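Local coordinates for protein triacylglycerol lipase (Clostridium botulinum, PDB 5AH1) that is a zinc-binding lipase of the alpha/beta-hydrolase fold that hydrolyses synthetic polyesters and probably cleaves triacylglycerol esters, at residues Met352-Tyr366 with Lys378-Ile390. Numbering follows the deposited sequence.
Sequences MNPIFYPTANLMGRY and KKWFPNDGVVNCI
An Asx turn in the loop after helix 357-363 docks back on that helix through the amide of Asn383 and the carbonyl of Ala360. Asn383 ND2 donates to Ala360 O (3.1 Å, 155° at the hydrogen), reaching a lone pair in the carbonyl plane, while the same oxygen receives the helical N-H of Gly364. The other N-H of Asn383 ND2 goes to Phe381 O (2.9 Å), and Asn383 OD1 closes the turn by accepting from Gly385 N (2.8 Å). A chi1 of 66° turns the amide to face the helix and its own turn together; these three bonds fix its flip. Nearby, the Thr359 hydroxyl OG1 approaches Gly385 O to 2.7 Å, with Phe356 O also near.

Packing against ring faces, methyls and backbone surrounds this polar centre. Gly385, with positive phi (102°), has no side chain, and Phe356 CB (3.8 Å from Gly385 CA) and Met352 SD pack directly on its backbone. Val386 CG2 sits over a face of the Phe356 ring in a CH-pi contact (4.0 Å to the centroid). Met363, bent at chi3, lays SD 3.5 Å from Val386 O and its methyl CE against the Gly385 carbonyl. Beyond the helix, Gly364 O lies over a face of Phe381, 3.2 Å from CG, with Arg365 CA over the ring too.

Asp384 itself points away from the helix, OD2 bonding His426 ND1 and Thr333 OG1, while OD1 accepts from Val386 N and Val387 N. This pattern is consistent with the acid-histidine pair of an alpha/beta-hydrolase catalytic triad.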
loop_
_atom_site.group_PDB
_atom_site.type_symbol
_atom_site.label_atom_id
_atom_site.label_comp_id
_atom_site.label_asym_id
_atom_site.label_seq_id
_atom_site.Cartn_x
_atom_site.Cartn_y
_atom_site.Cartn_z
ATOM N N MET A 352 -10.927 -15.468 -6.011
ATOM C CA MET A 352 -9.829 -14.810 -6.731
ATOM C C MET A 352 -10.270 -14.209 -8.057
ATOM O O MET A 352 -10.798 -14.906 -8.915
ATOM C CB MET A 352 -8.692 -15.806 -6.994
ATOM C CG MET A 352 -7.437 -15.182 -7.590
ATOM S SD MET A 352 -6.453 -14.248 -6.410
ATOM C CE MET A 352 -5.602 -15.573 -5.573
ATOM N N ASN A 353 -10.036 -12.914 -8.226
ATOM C CA ASN A 353 -10.259 -12.259 -9.500
ATOM C C ASN A 353 -9.496 -13.032 -10.581
ATOM O O ASN A 353 -8.315 -13.301 -10.409
ATOM C CB ASN A 353 -9.712 -10.837 -9.412
ATOM C CG ASN A 353 -10.117 -9.961 -10.586
ATOM O OD1 ASN A 353 -10.220 -10.424 -11.722
ATOM N ND2 ASN A 353 -10.310 -8.673 -10.319
ATOM N N PRO A 354 -10.163 -13.414 -11.685
ATOM C CA PRO A 354 -9.455 -14.144 -12.753
ATOM C C PRO A 354 -8.192 -13.440 -13.273
ATOM O O PRO A 354 -7.266 -14.114 -13.722
ATOM C CB PRO A 354 -10.526 -14.281 -13.839
ATOM C CG PRO A 354 -11.810 -14.307 -13.052
ATOM C CD PRO A 354 -11.611 -13.324 -11.959
ATOM N N ILE A 355 -8.131 -12.117 -13.159
ATOM C CA ILE A 355 -6.946 -11.361 -13.564
ATOM C C ILE A 355 -5.708 -11.755 -12.750
ATOM O O ILE A 355 -4.578 -11.576 -13.204
ATOM C CB ILE A 355 -7.185 -9.811 -13.458
ATOM C CG1 ILE A 355 -6.116 -9.025 -14.203
ATOM C CG2 ILE A 355 -7.161 -9.325 -12.026
ATOM C CD1 ILE A 355 -6.124 -9.223 -15.660
ATOM N N PHE A 356 -5.929 -12.317 -11.567
ATOM C CA PHE A 356 -4.839 -12.720 -10.675
ATOM C C PHE A 356 -4.564 -14.224 -10.743
ATOM O O PHE A 356 -3.753 -14.733 -9.990
ATOM C CB PHE A 356 -5.163 -12.360 -9.213
ATOM C CG PHE A 356 -5.261 -10.885 -8.936
ATOM C CD1 PHE A 356 -4.379 -9.992 -9.507
ATOM C CD2 PHE A 356 -6.241 -10.403 -8.086
ATOM C CE1 PHE A 356 -4.473 -8.640 -9.240
ATOM C CE2 PHE A 356 -6.343 -9.050 -7.814
ATOM C CZ PHE A 356 -5.461 -8.169 -8.399
ATOM N N TYR A 357 -5.237 -14.959 -11.619
ATOM C CA TYR A 357 -4.907 -16.377 -11.737
ATOM C C TYR A 357 -3.418 -16.605 -12.061
ATOM O O TYR A 357 -2.756 -17.398 -11.400
ATOM C CB TYR A 357 -5.773 -17.083 -12.779
ATOM C CG TYR A 357 -7.236 -17.303 -12.436
ATOM C CD1 TYR A 357 -7.754 -17.044 -11.171
ATOM C CD2 TYR A 357 -8.100 -17.803 -13.400
ATOM C CE1 TYR A 357 -9.096 -17.262 -10.894
ATOM C CE2 TYR A 357 -9.433 -18.018 -13.131
ATOM C CZ TYR A 357 -9.926 -17.764 -11.884
ATOM O OH TYR A 357 -11.261 -17.993 -11.645
ATOM N N PRO A 358 -2.877 -15.910 -13.071
ATOM C CA PRO A 358 -1.485 -16.241 -13.397
ATOM C C PRO A 358 -0.493 -15.764 -12.340
ATOM O O PRO A 358 0.514 -16.436 -12.088
ATOM C CB PRO A 358 -1.252 -15.523 -14.731
ATOM C CG PRO A 358 -2.276 -14.470 -14.795
ATOM C CD PRO A 358 -3.478 -14.990 -14.046
ATOM N N THR A 359 -0.768 -14.621 -11.721
ATOM C CA THR A 359 0.115 -14.082 -10.707
ATOM C C THR A 359 0.077 -14.961 -9.456
ATOM O O THR A 359 1.124 -15.285 -8.888
ATOM C CB THR A 359 -0.241 -12.625 -10.382
ATOM O OG1 THR A 359 -1.634 -12.532 -10.074
ATOM C CG2 THR A 359 0.060 -11.728 -11.580
ATOM N N ALA A 360 -1.118 -15.354 -9.022
ATOM C CA ALA A 360 -1.259 -16.253 -7.880
ATOM C C ALA A 360 -0.577 -17.585 -8.146
ATOM O O ALA A 360 0.085 -18.133 -7.280
ATOM C CB ALA A 360 -2.722 -16.483 -7.572
ATOM N N ASN A 361 -0.752 -18.113 -9.349
ATOM C CA ASN A 361 -0.216 -19.429 -9.650
ATOM C C ASN A 361 1.310 -19.387 -9.779
ATOM O O ASN A 361 1.988 -20.316 -9.344
ATOM C CB ASN A 361 -0.920 -20.020 -10.876
ATOM C CG ASN A 361 -2.418 -20.256 -10.613
ATOM O OD1 ASN A 361 -2.852 -20.326 -9.453
ATOM N ND2 ASN A 361 -3.210 -20.345 -11.680
ATOM N N LEU A 362 1.864 -18.320 -10.350
ATOM C CA LEU A 362 3.322 -18.220 -10.399
ATOM C C LEU A 362 3.947 -18.025 -9.021
ATOM O O LEU A 362 4.918 -18.684 -8.690
ATOM C CB LEU A 362 3.786 -17.138 -11.392
ATOM C CG LEU A 362 3.649 -17.502 -12.880
ATOM C CD1 LEU A 362 4.413 -16.529 -13.732
ATOM C CD2 LEU A 362 4.098 -18.942 -13.215
ATOM N N MET A 363 3.400 -17.131 -8.208
ATOM C CA MET A 363 3.893 -17.007 -6.847
ATOM C C MET A 363 3.714 -18.322 -6.086
ATOM O O MET A 363 4.526 -18.680 -5.245
ATOM C CB MET A 363 3.138 -15.919 -6.087
ATOM C CG MET A 363 3.643 -14.512 -6.304
ATOM S SD MET A 363 2.812 -13.317 -5.210
ATOM C CE MET A 363 1.327 -13.241 -6.106
ATOM N N GLY A 364 2.631 -19.031 -6.390
ATOM C CA GLY A 364 2.275 -20.247 -5.680
ATOM C C GLY A 364 3.191 -21.429 -5.944
ATOM O O GLY A 364 3.019 -22.487 -5.336
ATOM N N ARG A 365 4.163 -21.256 -6.834
ATOM C CA ARG A 365 5.155 -22.303 -7.073
ATOM C C ARG A 365 6.570 -21.751 -7.188
ATOM O O ARG A 365 7.486 -22.449 -7.639
ATOM C CB ARG A 365 4.813 -23.087 -8.334
ATOM C CG ARG A 365 4.938 -22.290 -9.632
ATOM C CD ARG A 365 4.293 -23.044 -10.788
ATOM N NE ARG A 365 2.874 -23.227 -10.512
ATOM C CZ ARG A 365 2.108 -24.168 -11.046
ATOM N NH1 ARG A 365 2.626 -25.036 -11.907
ATOM N NH2 ARG A 365 0.824 -24.234 -10.702
ATOM N N TYR A 366 6.754 -20.500 -6.778
ATOM C CA TYR A 366 8.055 -19.846 -6.894
ATOM C C TYR A 366 8.900 -20.042 -5.641
ATOM O O TYR A 366 8.528 -19.606 -4.549
ATOM C CB TYR A 366 7.882 -18.355 -7.165
ATOM C CG TYR A 366 9.185 -17.602 -7.347
ATOM C CD1 TYR A 366 9.816 -17.567 -8.571
ATOM C CD2 TYR A 366 9.780 -16.933 -6.302
ATOM C CE1 TYR A 366 11.013 -16.882 -8.744
ATOM C CE2 TYR A 366 10.958 -16.237 -6.456
ATOM C CZ TYR A 366 11.571 -16.212 -7.675
ATOM O OH TYR A 366 12.738 -15.501 -7.831
ATOM N N LYS A 378 8.306 -23.091 0.528
ATOM C CA LYS A 378 6.884 -23.362 0.385
ATOM C C LYS A 378 5.995 -22.492 1.285
ATOM O O LYS A 378 4.833 -22.282 0.974
ATOM C CB LYS A 378 6.601 -24.842 0.631
ATOM C CG LYS A 378 6.817 -25.259 2.073
ATOM C CD LYS A 378 6.651 -26.750 2.287
ATOM C CE LYS A 378 6.971 -27.101 3.742
ATOM N NZ LYS A 378 6.877 -28.551 4.059
ATOM N N LYS A 379 6.540 -21.975 2.384
ATOM C CA LYS A 379 5.755 -21.113 3.262
ATOM C C LYS A 379 5.348 -19.833 2.525
ATOM O O LYS A 379 4.399 -19.160 2.923
ATOM C CB LYS A 379 6.543 -20.743 4.518
ATOM C CG LYS A 379 7.198 -21.902 5.265
ATOM C CD LYS A 379 8.091 -21.454 6.451
ATOM C CE LYS A 379 8.639 -19.998 6.386
ATOM N NZ LYS A 379 9.687 -19.706 5.352
ATOM N N TRP A 380 6.060 -19.507 1.450
ATOM C CA TRP A 380 5.788 -18.300 0.678
ATOM C C TRP A 380 4.714 -18.518 -0.383
ATOM O O TRP A 380 4.257 -17.573 -0.999
ATOM C CB TRP A 380 7.063 -17.793 0.017
ATOM C CG TRP A 380 7.992 -17.132 0.969
ATOM C CD1 TRP A 380 8.790 -17.729 1.900
ATOM C CD2 TRP A 380 8.242 -15.733 1.068
ATOM N NE1 TRP A 380 9.513 -16.791 2.568
ATOM C CE2 TRP A 380 9.185 -15.547 2.088
ATOM C CE3 TRP A 380 7.733 -14.611 0.406
ATOM C CZ2 TRP A 380 9.669 -14.284 2.436
ATOM C CZ3 TRP A 380 8.188 -13.367 0.767
ATOM C CH2 TRP A 380 9.133 -13.203 1.784
ATOM N N PHE A 381 4.327 -19.763 -0.636
ATOM C CA PHE A 381 3.396 -20.028 -1.720
ATOM C C PHE A 381 1.987 -19.403 -1.568
ATOM O O PHE A 381 1.452 -18.858 -2.536
ATOM C CB PHE A 381 3.252 -21.527 -2.007
ATOM C CG PHE A 381 4.508 -22.211 -2.507
ATOM C CD1 PHE A 381 5.629 -21.524 -2.961
ATOM C CD2 PHE A 381 4.547 -23.593 -2.525
ATOM C CE1 PHE A 381 6.755 -22.224 -3.409
ATOM C CE2 PHE A 381 5.650 -24.281 -2.961
ATOM C CZ PHE A 381 6.754 -23.594 -3.399
ATOM N N PRO A 382 1.356 -19.516 -0.386
ATOM C CA PRO A 382 0.010 -18.932 -0.275
ATOM C C PRO A 382 0.030 -17.430 -0.531
ATOM O O PRO A 382 0.948 -16.722 -0.095
ATOM C CB PRO A 382 -0.404 -19.261 1.169
ATOM C CG PRO A 382 0.380 -20.516 1.493
ATOM C CD PRO A 382 1.708 -20.312 0.803
ATOM N N ASN A 383 -0.997 -16.934 -1.208
ATOM C CA ASN A 383 -1.030 -15.515 -1.553
ATOM C C ASN A 383 -2.458 -15.028 -1.805
ATOM O O ASN A 383 -3.419 -15.792 -1.673
ATOM C CB ASN A 383 -0.074 -15.236 -2.735
ATOM C CG ASN A 383 -0.517 -15.890 -4.028
ATOM O OD1 ASN A 383 -1.407 -15.383 -4.717
ATOM N ND2 ASN A 383 0.094 -17.029 -4.364
ATOM N N ASP A 384 -2.574 -13.742 -2.123
ATOM C CA ASP A 384 -3.870 -13.108 -2.397
ATOM C C ASP A 384 -3.985 -12.634 -3.844
ATOM O O ASP A 384 -4.854 -11.817 -4.172
ATOM C CB ASP A 384 -4.128 -11.940 -1.433
ATOM C CG ASP A 384 -3.182 -10.770 -1.654
ATOM O OD1 ASP A 384 -2.342 -10.836 -2.590
ATOM O OD2 ASP A 384 -3.247 -9.797 -0.875
ATOM N N GLY A 385 -3.092 -13.144 -4.695
ATOM C CA GLY A 385 -3.010 -12.742 -6.089
ATOM C C GLY A 385 -1.872 -11.775 -6.375
ATOM O O GLY A 385 -1.419 -11.663 -7.523
ATOM N N VAL A 386 -1.404 -11.064 -5.347
ATOM C CA VAL A 386 -0.380 -10.028 -5.511
ATOM C C VAL A 386 0.754 -10.147 -4.493
ATOM O O VAL A 386 1.915 -9.952 -4.858
ATOM C CB VAL A 386 -1.010 -8.606 -5.502
ATOM C CG1 VAL A 386 0.037 -7.541 -5.697
ATOM C CG2 VAL A 386 -2.066 -8.490 -6.578
ATOM N N VAL A 387 0.415 -10.484 -3.252
ATOM C CA VAL A 387 1.389 -10.532 -2.166
ATOM C C VAL A 387 1.315 -11.857 -1.419
ATOM O O VAL A 387 0.245 -12.308 -1.036
ATOM C CB VAL A 387 1.183 -9.362 -1.164
ATOM C CG1 VAL A 387 2.202 -9.404 -0.053
ATOM C CG2 VAL A 387 1.258 -8.020 -1.892
ATOM N N ASN A 388 2.481 -12.456 -1.176
ATOM C CA ASN A 388 2.555 -13.682 -0.384
ATOM C C ASN A 388 1.989 -13.446 1.015
ATOM O O ASN A 388 2.311 -12.445 1.641
ATOM C CB ASN A 388 4.005 -14.146 -0.261
ATOM C CG ASN A 388 4.775 -14.017 -1.566
ATOM O OD1 ASN A 388 5.153 -12.915 -1.948
ATOM N ND2 ASN A 388 4.990 -15.134 -2.260
ATOM N N CYS A 389 1.188 -14.378 1.525
ATOM C CA CYS A 389 0.581 -14.217 2.835
ATOM C C CYS A 389 1.599 -14.060 3.941
ATOM O O CYS A 389 1.409 -13.252 4.850
ATOM C CB CYS A 389 -0.361 -15.382 3.146
ATOM S SG CYS A 389 -1.737 -15.550 2.017
ATOM N N ILE A 390 2.690 -14.816 3.860
ATOM C CA ILE A 390 3.694 -14.807 4.915
ATOM C C ILE A 390 4.286 -13.409 5.114
ATOM O O ILE A 390 4.733 -13.069 6.199
ATOM C CB ILE A 390 4.838 -15.836 4.598
ATOM C CG1 ILE A 390 5.773 -16.008 5.795
ATOM C CG2 ILE A 390 5.627 -15.434 3.364
ATOM C CD1 ILE A 390 6.821 -17.076 5.603
#